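Local coordinates for protein computational Design of Enzyme (Synthetic construct, PDB 3TP4) that is a computationally designed enzyme on a TIM-barrel scaffold, probably built to carry an activated serine within a catalytic triad, at residues A11-T14 / A15-S19; F67-S70 / T71-E75; A146-D149 / D150-E153; T233-D237 / A238-V242. All coordinates share one frame; numbering follows the deposited sequence.

Contact 1: residues A11-T14 / A15-S19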
loop_
_atom_site.group_PDB
_atom_site.type_symbol
_atom_site.label_atom_id
_atom_site.label_comp_id
_atom_site.label_asym_id
_atom_site.label_seq_id
_atom_site.Cartn_x
_atom_site.Cartn_y
_atom_site.Cartn_z
ATOM N N ALA A 11 7.622 -14.054 -4.866
ATOM C CA ALA A 11 8.856 -14.843 -4.889
ATOM C C ALA A 11 9.524 -14.825 -6.260
ATOM O O ALA A 11 10.698 -15.185 -6.383
ATOM C CB ALA A 11 8.597 -16.284 -4.440
ATOM N N ASP A 12 8.777 -14.408 -7.279
ATOM C CA ASP A 12 9.294 -14.313 -8.644
ATOM C C ASP A 12 9.614 -12.875 -9.074
ATOM O O ASP A 12 9.784 -12.611 -10.265
ATOM C CB ASP A 12 8.286 -14.899 -9.640
ATOM C CG ASP A 12 8.149 -16.413 -9.525
ATOM O OD1 ASP A 12 9.157 -17.096 -9.245
ATOM O OD2 ASP A 12 7.029 -16.918 -9.718
ATOM N N ALA A 13 9.675 -11.950 -8.122
ATOM C CA ALA A 13 9.960 -10.548 -8.433
ATOM C C ALA A 13 11.345 -10.398 -9.051
ATOM O O ALA A 13 12.252 -11.183 -8.779
ATOM C CB ALA A 13 9.858 -9.674 -7.178
ATOM N N THR A 14 11.499 -9.372 -9.870
ATOM C CA THR A 14 12.773 -9.113 -10.527
ATOM C C THR A 14 13.909 -8.865 -9.533
ATOM O O THR A 14 13.682 -8.594 -8.348
ATOM C CB THR A 14 12.665 -7.913 -11.480
ATOM O OG1 THR A 14 12.533 -6.701 -10.723
ATOM C CG2 THR A 14 11.457 -8.069 -12.389
ATOM N N ALA A 15 15.134 -8.967 -10.036
ATOM C CA ALA A 15 16.332 -8.771 -9.244
ATOM C C ALA A 15 16.314 -7.387 -8.592
ATOM O O ALA A 15 16.611 -7.239 -7.409
ATOM C CB ALA A 15 17.577 -8.916 -10.143
ATOM N N GLU A 16 15.969 -6.377 -9.382
ATOM C CA GLU A 16 15.984 -4.996 -8.898
ATOM C C GLU A 16 14.936 -4.793 -7.805
ATOM O O GLU A 16 15.152 -4.045 -6.846
ATOM C CB GLU A 16 15.757 -4.018 -10.049
ATOM C CG GLU A 16 16.956 -3.900 -11.018
ATOM C CD GLU A 16 17.070 -5.085 -11.979
ATOM O OE1 GLU A 16 16.100 -5.871 -12.105
ATOM O OE2 GLU A 16 18.135 -5.230 -12.613
ATOM N N THR A 17 13.814 -5.481 -7.956
ATOM C CA THR A 17 12.710 -5.403 -7.001
ATOM C C THR A 17 13.077 -6.049 -5.670
ATOM O O THR A 17 12.840 -5.468 -4.607
ATOM C CB THR A 17 11.451 -6.065 -7.579
ATOM O OG1 THR A 17 11.105 -5.399 -8.796
ATOM C CG2 THR A 17 10.280 -5.964 -6.594
ATOM N N ARG A 18 13.653 -7.250 -5.728
ATOM C CA ARG A 18 14.187 -7.888 -4.530
ATOM C C ARG A 18 15.266 -7.022 -3.900
ATOM O O ARG A 18 15.333 -6.898 -2.680
ATOM C CB ARG A 18 14.731 -9.298 -4.825
ATOM C CG ARG A 18 13.739 -10.197 -5.601
ATOM C CD ARG A 18 14.163 -11.667 -5.657
ATOM N NE ARG A 18 15.528 -11.863 -6.138
ATOM C CZ ARG A 18 15.874 -11.990 -7.416
ATOM N NH1 ARG A 18 14.959 -11.938 -8.372
ATOM N NH2 ARG A 18 17.146 -12.168 -7.738
ATOM N N SER A 19 16.127 -6.442 -4.737
ATOM C CA SER A 19 17.153 -5.524 -4.248
ATOM C C SER A 19 16.527 -4.370 -3.458
ATOM O O SER A 19 16.982 -4.023 -2.359
ATOM C CB SER A 19 17.961 -4.957 -5.424
ATOM O OG SER A 19 18.920 -4.024 -4.969
HETATM O O HOH W 1 13.593 -5.096 -12.715
#
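R18 folds its side chain back over the start of its own helix and lays CG against the backbone of the preceding loop, 3.2 Å from T14 O. A bend about the CG-CD bond (chi3 -52°) swings the guanidinium round to the A13 carbonyl. NH1 of R18 donates to A13 O at 2.8 Å, and the acceptor sits at the edge of the guanidinium, in its plane; seen from the carbonyl, the donor also lies in the carbonyl plane. One face of the guanidinium passes over A15 CA, while NE of R18 is bonded to V366 O. Arginine suits the place because one flat group offers N-H bonds in several directions. A leucine in its place would probably leave A13 O and V366 O without these donors, and the loop less firmly tied to strand 366-368.

T14 serves the turn with both its oxygens. Its carbonyl O takes the R18 N-H at 2.9 Å in an almost straight bond (175°), the first i to i+4 bond here. Its OG1 accepts a hydrogen bond from T17 OG1 at 2.7 Å and donates to a water 2.8 Å away. That water donates in turn to E16 OE1 at 2.7 Å, a position the carboxylate reaches because its chain kinks at chi2 (77°). On the other branch of T17, CG2 meets A13 CB at 3.8 Å, where small apolar groups fit a buried site. T14 thus holds the N-cap position, just before the first turn of helix 15-27 of the barrel domain.

Contact 2: residues F67-S70 / T71-E75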
loop_
_atom_site.group_PDB
_atom_site.type_symbol
_atom_site.label_atom_id
_atom_site.label_comp_id
_atom_site.label_asym_id
_atom_site.label_seq_id
_atom_site.Cartn_x
_atom_site.Cartn_y
_atom_site.Cartn_z
ATOM N N PHE A 67 9.367 9.277 -4.607
ATOM C CA PHE A 67 8.399 9.981 -5.448
ATOM C C PHE A 67 7.072 9.249 -5.324
ATOM O O PHE A 67 6.958 8.094 -5.748
ATOM C CB PHE A 67 8.839 9.931 -6.925
ATOM C CG PHE A 67 10.025 10.825 -7.267
ATOM C CD1 PHE A 67 11.246 10.669 -6.627
ATOM C CD2 PHE A 67 9.923 11.779 -8.272
ATOM C CE1 PHE A 67 12.343 11.472 -6.962
ATOM C CE2 PHE A 67 11.019 12.586 -8.612
ATOM C CZ PHE A 67 12.220 12.432 -7.957
ATOM N N GLY A 68 6.065 9.896 -4.745
ATOM C CA GLY A 68 4.765 9.262 -4.587
ATOM C C GLY A 68 3.796 9.650 -5.700
ATOM O O GLY A 68 3.891 10.745 -6.250
ATOM N N TRP A 69 2.866 8.752 -6.020
ATOM C CA TRP A 69 1.876 8.965 -7.075
ATOM C C TRP A 69 0.572 8.243 -6.737
ATOM O O TRP A 69 0.583 7.247 -6.017
ATOM C CB TRP A 69 2.361 8.374 -8.385
ATOM C CG TRP A 69 3.747 8.643 -8.745
ATOM C CD1 TRP A 69 4.795 7.785 -8.649
ATOM C CD2 TRP A 69 4.256 9.841 -9.331
ATOM N NE1 TRP A 69 5.933 8.377 -9.123
ATOM C CE2 TRP A 69 5.628 9.642 -9.553
ATOM C CE3 TRP A 69 3.682 11.069 -9.683
ATOM C CZ2 TRP A 69 6.448 10.628 -10.106
ATOM C CZ3 TRP A 69 4.495 12.047 -10.235
ATOM C CH2 TRP A 69 5.861 11.824 -10.438
ATOM N N SER A 70 -0.546 8.730 -7.266
ATOM C CA SER A 70 -1.833 8.050 -7.071
ATOM C C SER A 70 -2.276 7.378 -8.367
ATOM O O SER A 70 -2.005 7.894 -9.444
ATOM C CB SER A 70 -2.907 9.047 -6.635
ATOM O OG SER A 70 -2.598 9.606 -5.372
ATOM N N THR A 71 -2.957 6.234 -8.271
ATOM C CA THR A 71 -3.482 5.584 -9.476
ATOM C C THR A 71 -4.532 6.466 -10.143
ATOM O O THR A 71 -4.873 6.279 -11.305
ATOM C CB THR A 71 -4.093 4.219 -9.176
ATOM O OG1 THR A 71 -5.121 4.364 -8.188
ATOM C CG2 THR A 71 -3.017 3.255 -8.681
ATOM N N SER A 72 -5.030 7.428 -9.378
ATOM C CA SER A 72 -5.889 8.502 -9.866
ATOM C C SER A 72 -5.400 9.120 -11.188
ATOM O O SER A 72 -6.188 9.639 -11.977
ATOM C CB SER A 72 -5.951 9.587 -8.794
ATOM O OG SER A 72 -7.138 10.340 -8.907
ATOM N N ILE A 73 -4.095 9.076 -11.416
ATOM C CA ILE A 73 -3.509 9.617 -12.637
ATOM C C ILE A 73 -4.034 8.915 -13.884
ATOM O O ILE A 73 -4.131 9.518 -14.956
ATOM C CB ILE A 73 -1.988 9.474 -12.619
ATOM C CG1 ILE A 73 -1.376 10.414 -11.573
ATOM C CG2 ILE A 73 -1.397 9.747 -13.989
ATOM C CD1 ILE A 73 0.043 10.089 -11.278
ATOM N N ILE A 74 -4.344 7.631 -13.750
ATOM C CA ILE A 74 -4.840 6.849 -14.878
ATOM C C ILE A 74 -6.235 7.327 -15.280
ATOM O O ILE A 74 -6.603 7.293 -16.452
ATOM C CB ILE A 74 -4.890 5.351 -14.533
ATOM C CG1 ILE A 74 -3.474 4.793 -14.389
ATOM C CG2 ILE A 74 -5.679 4.573 -15.590
ATOM C CD1 ILE A 74 -3.423 3.482 -13.607
ATOM N N GLU A 75 -7.000 7.770 -14.290
ATOM C CA GLU A 75 -8.358 8.238 -14.510
ATOM C C GLU A 75 -8.344 9.653 -15.076
ATOM O O GLU A 75 -9.379 10.178 -15.478
ATOM C CB GLU A 75 -9.131 8.225 -13.192
ATOM C CG GLU A 75 -8.972 6.942 -12.386
ATOM C CD GLU A 75 -9.218 7.155 -10.900
ATOM O OE1 GLU A 75 -9.344 8.326 -10.478
ATOM O OE2 GLU A 75 -9.280 6.154 -10.151
#
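I73 and S70 are joined by the single backbone hydrogen bond between the two segments: I73 N donates to S70 O at 3.1 Å. The N-H points almost straight at the oxygen (172°), yet the donor, only three residues on, stands well above the carbonyl plane. Two more i to i+3 bonds follow, I74 N to T71 O at 2.8 Å and a weak one from E75 N to S72 O, so the chain leaves the strand and coils at once.

Apolar contact comes mainly from I73. Its CD1 lies 4.1 Å from both CB and CE3 of W69, meeting the indole obliquely. With CG1 anti to the carbonyl carbon (chi1 -70°), the ethyl branch points back toward the strand end and also passes S70 O, 3.5 Å from CD1. A branched aliphatic residue suits this buried corner, where F94 of helix 87-104 lies against I73 and also packs edge-to-face with W69. The methylenes of S70 and S72 meet CB to CB at 3.8 Å.

Side-chain polar bonds mostly lead outward. W69 NE1 is satisfied by N108 OD1, and S70 OG pairs with H37 NE2, with a weak bond to Q78 OE1 besides. Within the turn, S72 OG makes a weak bond to E75 OE1 at 3.4 Å, and E75 is poorly ordered.

The chemistry implies a division of labour. Backbone bonding and the W69-I73 contact fix the end of the strand, while the hydroxyl of S70 is directed to a histidine, consistent with its being the serine of a designed Ser-His-Glu triad.

Contact 3: residues A146-D149 / D150-E153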
loop_
_atom_site.group_PDB
_atom_site.type_symbol
_atom_site.label_atom_id
_atom_site.label_comp_id
_atom_site.label_asym_id
_atom_site.label_seq_id
_atom_site.Cartn_x
_atom_site.Cartn_y
_atom_site.Cartn_z
ATOM N N ALA A 146 -10.942 -4.703 -14.081
ATOM C CA ALA A 146 -10.490 -3.825 -15.149
ATOM C C ALA A 146 -9.557 -2.756 -14.575
ATOM O O ALA A 146 -8.556 -2.404 -15.186
ATOM C CB ALA A 146 -11.680 -3.185 -15.852
ATOM N N TYR A 147 -9.886 -2.244 -13.396
ATOM C CA TYR A 147 -8.996 -1.288 -12.736
ATOM C C TYR A 147 -7.614 -1.903 -12.510
ATOM O O TYR A 147 -6.588 -1.274 -12.780
ATOM C CB TYR A 147 -9.581 -0.819 -11.412
ATOM C CG TYR A 147 -8.956 0.465 -10.907
ATOM C CD1 TYR A 147 -8.017 0.454 -9.877
ATOM C CD2 TYR A 147 -9.297 1.686 -11.474
ATOM C CE1 TYR A 147 -7.443 1.642 -9.416
ATOM C CE2 TYR A 147 -8.734 2.869 -11.028
ATOM C CZ TYR A 147 -7.808 2.844 -10.000
ATOM O OH TYR A 147 -7.255 4.030 -9.570
ATOM N N LEU A 148 -7.586 -3.140 -12.024
ATOM C CA LEU A 148 -6.316 -3.843 -11.826
ATOM C C LEU A 148 -5.550 -4.095 -13.133
ATOM O O LEU A 148 -4.320 -3.975 -13.172
ATOM C CB LEU A 148 -6.529 -5.156 -11.054
ATOM C CG LEU A 148 -7.079 -4.994 -9.627
ATOM C CD1 LEU A 148 -7.315 -6.336 -8.934
ATOM C CD2 LEU A 148 -6.137 -4.147 -8.800
ATOM N N ASP A 149 -6.263 -4.458 -14.196
ATOM C CA ASP A 149 -5.627 -4.619 -15.510
ATOM C C ASP A 149 -4.826 -3.370 -15.900
ATOM O O ASP A 149 -3.713 -3.467 -16.423
ATOM C CB ASP A 149 -6.675 -4.898 -16.598
ATOM C CG ASP A 149 -7.271 -6.311 -16.512
ATOM O OD1 ASP A 149 -6.615 -7.221 -15.955
ATOM O OD2 ASP A 149 -8.399 -6.504 -17.021
ATOM N N ASP A 150 -5.418 -2.201 -15.678
ATOM C CA ASP A 150 -4.754 -0.941 -15.968
ATOM C C ASP A 150 -3.495 -0.798 -15.118
ATOM O O ASP A 150 -2.457 -0.333 -15.588
ATOM C CB ASP A 150 -5.704 0.227 -15.692
ATOM C CG ASP A 150 -6.746 0.399 -16.783
ATOM O OD1 ASP A 150 -6.531 -0.130 -17.895
ATOM O OD2 ASP A 150 -7.772 1.071 -16.530
ATOM N N ILE A 151 -3.585 -1.205 -13.857
ATOM C CA ILE A 151 -2.426 -1.125 -12.975
ATOM C C ILE A 151 -1.336 -2.064 -13.477
ATOM O O ILE A 151 -0.150 -1.719 -13.473
ATOM C CB ILE A 151 -2.824 -1.426 -11.505
ATOM C CG1 ILE A 151 -3.656 -0.258 -10.955
ATOM C CG2 ILE A 151 -1.583 -1.674 -10.634
ATOM C CD1 ILE A 151 -4.292 -0.531 -9.604
ATOM N N ALA A 152 -1.734 -3.252 -13.929
ATOM C CA ALA A 152 -0.770 -4.198 -14.476
ATOM C C ALA A 152 -0.101 -3.598 -15.725
ATOM O O ALA A 152 1.095 -3.793 -15.966
ATOM C CB ALA A 152 -1.447 -5.528 -14.802
ATOM N N GLU A 153 -0.881 -2.863 -16.508
ATOM C CA GLU A 153 -0.357 -2.179 -17.694
ATOM C C GLU A 153 0.703 -1.156 -17.297
ATOM O O GLU A 153 1.756 -1.050 -17.924
ATOM C CB GLU A 153 -1.498 -1.465 -18.426
ATOM C CG GLU A 153 -2.359 -2.373 -19.286
ATOM C CD GLU A 153 -1.685 -2.739 -20.594
ATOM O OE1 GLU A 153 -0.547 -2.273 -20.823
ATOM O OE2 GLU A 153 -2.291 -3.487 -21.392
#
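I151 reaches back to Y147 and L148, its CD1 touching both side chains. Its CB lies 3.4 Å from L148 O, and CG1 comes next, 3.6 Å from Y147 O, so the root of the side chain skirts the carbonyl oxygens of the turn before. At the tip, CD1 sits 3.8 Å from Y147 CE1 and 4.1 Å from L148 CD2. An extended second torsion (chi2 171°) carries the methyl out to where it meets the two. Isoleucine suits a buried site where a narrow, stiff aliphatic chain must touch the phenol ring obliquely and reach a leucine methyl as well.

Beyond the methyl, the ring of Y147 ends in a hydroxyl that is hydrogen-bonded to T71 OG1 and E75 OE2, so the apolar part of the tyrosine stays with the helix while its polar end crosses to the loop.

Regular backbone bonds hold the turn, among them A152 N to L148 O at 2.8 Å and E153 N to D149 O at 2.9 Å. The acids face other ways: D150 OD2 forms a salt bridge with R87, and D149 OD1 is shared by K208 and Y203. L148 meanwhile packs on helix 190-207. This is the pattern of an amphipathic outer helix of a TIM barrel, helix 141-157, with Y147, L148 and I151 buried, D149 and D150 paired with bases, and E153 on the exposed side.

Contact 4: residues T233-D237 / A238-V242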
loop_
_atom_site.group_PDB
_atom_site.type_symbol
_atom_site.label_atom_id
_atom_site.label_comp_id
_atom_site.label_asym_id
_atom_site.label_seq_id
_atom_site.Cartn_x
_atom_site.Cartn_y
_atom_site.Cartn_z
ATOM N N THR A 233 -7.013 -4.892 10.241
ATOM C CA THR A 233 -7.235 -5.085 8.816
ATOM C C THR A 233 -6.031 -5.691 8.084
ATOM O O THR A 233 -5.978 -5.677 6.851
ATOM C CB THR A 233 -7.625 -3.748 8.135
ATOM O OG1 THR A 233 -6.516 -2.836 8.171
ATOM C CG2 THR A 233 -8.825 -3.109 8.861
ATOM N N TYR A 234 -5.075 -6.223 8.841
ATOM C CA TYR A 234 -3.843 -6.763 8.270
ATOM C C TYR A 234 -4.112 -7.918 7.301
ATOM O O TYR A 234 -4.736 -8.901 7.673
ATOM C CB TYR A 234 -2.947 -7.257 9.398
ATOM C CG TYR A 234 -1.607 -7.798 8.947
ATOM C CD1 TYR A 234 -0.756 -7.029 8.154
ATOM C CD2 TYR A 234 -1.174 -9.061 9.346
ATOM C CE1 TYR A 234 0.477 -7.514 7.755
ATOM C CE2 TYR A 234 0.066 -9.555 8.954
ATOM C CZ TYR A 234 0.882 -8.774 8.154
ATOM O OH TYR A 234 2.110 -9.250 7.758
ATOM N N PRO A 235 -3.634 -7.808 6.052
ATOM C CA PRO A 235 -3.912 -8.862 5.066
ATOM C C PRO A 235 -3.152 -10.173 5.301
ATOM O O PRO A 235 -3.581 -11.210 4.798
ATOM C CB PRO A 235 -3.476 -8.223 3.730
ATOM C CG PRO A 235 -3.498 -6.783 3.970
ATOM C CD PRO A 235 -3.062 -6.617 5.418
ATOM N N GLY A 236 -2.044 -10.132 6.035
ATOM C CA GLY A 236 -1.284 -11.342 6.313
ATOM C C GLY A 236 0.147 -11.292 5.805
ATOM O O GLY A 236 0.445 -10.584 4.842
ATOM N N ASP A 237 1.024 -12.073 6.434
ATOM C CA ASP A 237 2.443 -12.095 6.084
ATOM C C ASP A 237 2.720 -12.461 4.628
ATOM O O ASP A 237 3.689 -11.980 4.038
ATOM C CB ASP A 237 3.210 -13.065 6.981
ATOM C CG ASP A 237 3.129 -12.699 8.452
ATOM O OD1 ASP A 237 2.712 -11.570 8.782
ATOM O OD2 ASP A 237 3.502 -13.551 9.280
ATOM N N ALA A 238 1.887 -13.314 4.042
ATOM C CA ALA A 238 2.112 -13.734 2.659
ATOM C C ALA A 238 1.721 -12.652 1.662
ATOM O O ALA A 238 1.873 -12.832 0.456
ATOM C CB ALA A 238 1.334 -15.019 2.358
ATOM N N PHE A 239 1.212 -11.530 2.162
ATOM C CA PHE A 239 0.601 -10.529 1.283
ATOM C C PHE A 239 1.172 -9.115 1.379
ATOM O O PHE A 239 0.916 -8.289 0.505
ATOM C CB PHE A 239 -0.914 -10.490 1.519
ATOM C CG PHE A 239 -1.592 -11.783 1.187
ATOM C CD1 PHE A 239 -1.918 -12.081 -0.122
ATOM C CD2 PHE A 239 -1.866 -12.715 2.176
ATOM C CE1 PHE A 239 -2.522 -13.290 -0.453
ATOM C CE2 PHE A 239 -2.477 -13.925 1.862
ATOM C CZ PHE A 239 -2.810 -14.206 0.537
ATOM N N VAL A 240 1.936 -8.844 2.432
ATOM C CA VAL A 240 2.457 -7.500 2.689
ATOM C C VAL A 240 3.989 -7.499 2.796
ATOM O O VAL A 240 4.552 -8.313 3.533
ATOM C CB VAL A 240 1.891 -6.945 4.015
ATOM C CG1 VAL A 240 2.494 -5.572 4.328
ATOM C CG2 VAL A 240 0.357 -6.867 3.958
ATOM N N ASP A 241 4.651 -6.601 2.063
ATOM C CA ASP A 241 6.105 -6.411 2.189
ATOM C C ASP A 241 6.467 -5.249 3.128
ATOM O O ASP A 241 7.464 -5.312 3.855
ATOM C CB ASP A 241 6.740 -6.110 0.826
ATOM C CG ASP A 241 6.661 -7.280 -0.148
ATOM O OD1 ASP A 241 7.107 -8.401 0.208
ATOM O OD2 ASP A 241 6.158 -7.059 -1.276
ATOM N N VAL A 242 5.664 -4.189 3.089
ATOM C CA VAL A 242 5.955 -2.934 3.808
ATOM C C VAL A 242 4.777 -2.540 4.697
ATOM O O VAL A 242 3.652 -2.394 4.214
ATOM C CB VAL A 242 6.211 -1.753 2.825
ATOM C CG1 VAL A 242 6.362 -0.420 3.582
ATOM C CG2 VAL A 242 7.445 -2.013 1.949
#
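G236 O takes two backbone N-H groups from beyond the bend. F239 N donates at 2.9 Å, from a position well above the carbonyl plane, while V240 N adds a weak bond at 3.3 Å with a sharply bent angle (124°). Glycine suits the position: at phi 120° any CB would be jammed against the preceding carbonyl oxygen, and would also crowd F239 CD2.

V240 supplies most of the apolar contact. Its CG2, set beside the backbone N by chi1 177°, meets P235 CD at 3.7 Å and Y234 CE1 at 3.9 Å; the proline crosses the valine at about a right angle. F239 sets its CB against P235 CB and brings CD2 to 3.5 Å from P235 O, whose hydrogen bond comes from R198 NE.

The Y234 ring lies over the P235-G236 peptide, with G236 N 3.5 Å above its plane and over its centre. Its OH donates to D237 OD1 at 2.6 Å, using the anti lone pair of a carboxylate oxygen that K274 also engages. With an alanine here, D237 OD1 would probably lose its hydroxyl partner and a gap would open beside V240 CG2.

The loop leads into strand 242-249: P235 and V240 pack on W217 of strand 213-217, F239 rests on helix 190-207 and meets H376 of strand 374-379 edge-to-face, and K276 bonds the carbonyls of D237 and V240.

In the fold
Contacts 2 and 3 are the pair that touch: their centres are 13 Å apart, and the tie runs through the Y147 hydroxyl, whose OH lies 2.6 Å from T71 OG1 and 3.0 Å from E75 OE2, while T71 CG2 packs on I151 CD1 at 4.1 Å. Helix 141-157 is thus joined to the loop that follows S70, which with H37 and E320 probably forms the designed Ser-His-Glu triad. Contacts 1 and 4 lie farther from that site, their centres 23 and 22 Å from the centre of contact 2. They approach one another to about 7 Å at the nearest atoms without touching. Helix 190-207 packs against both contact 3 and contact 4.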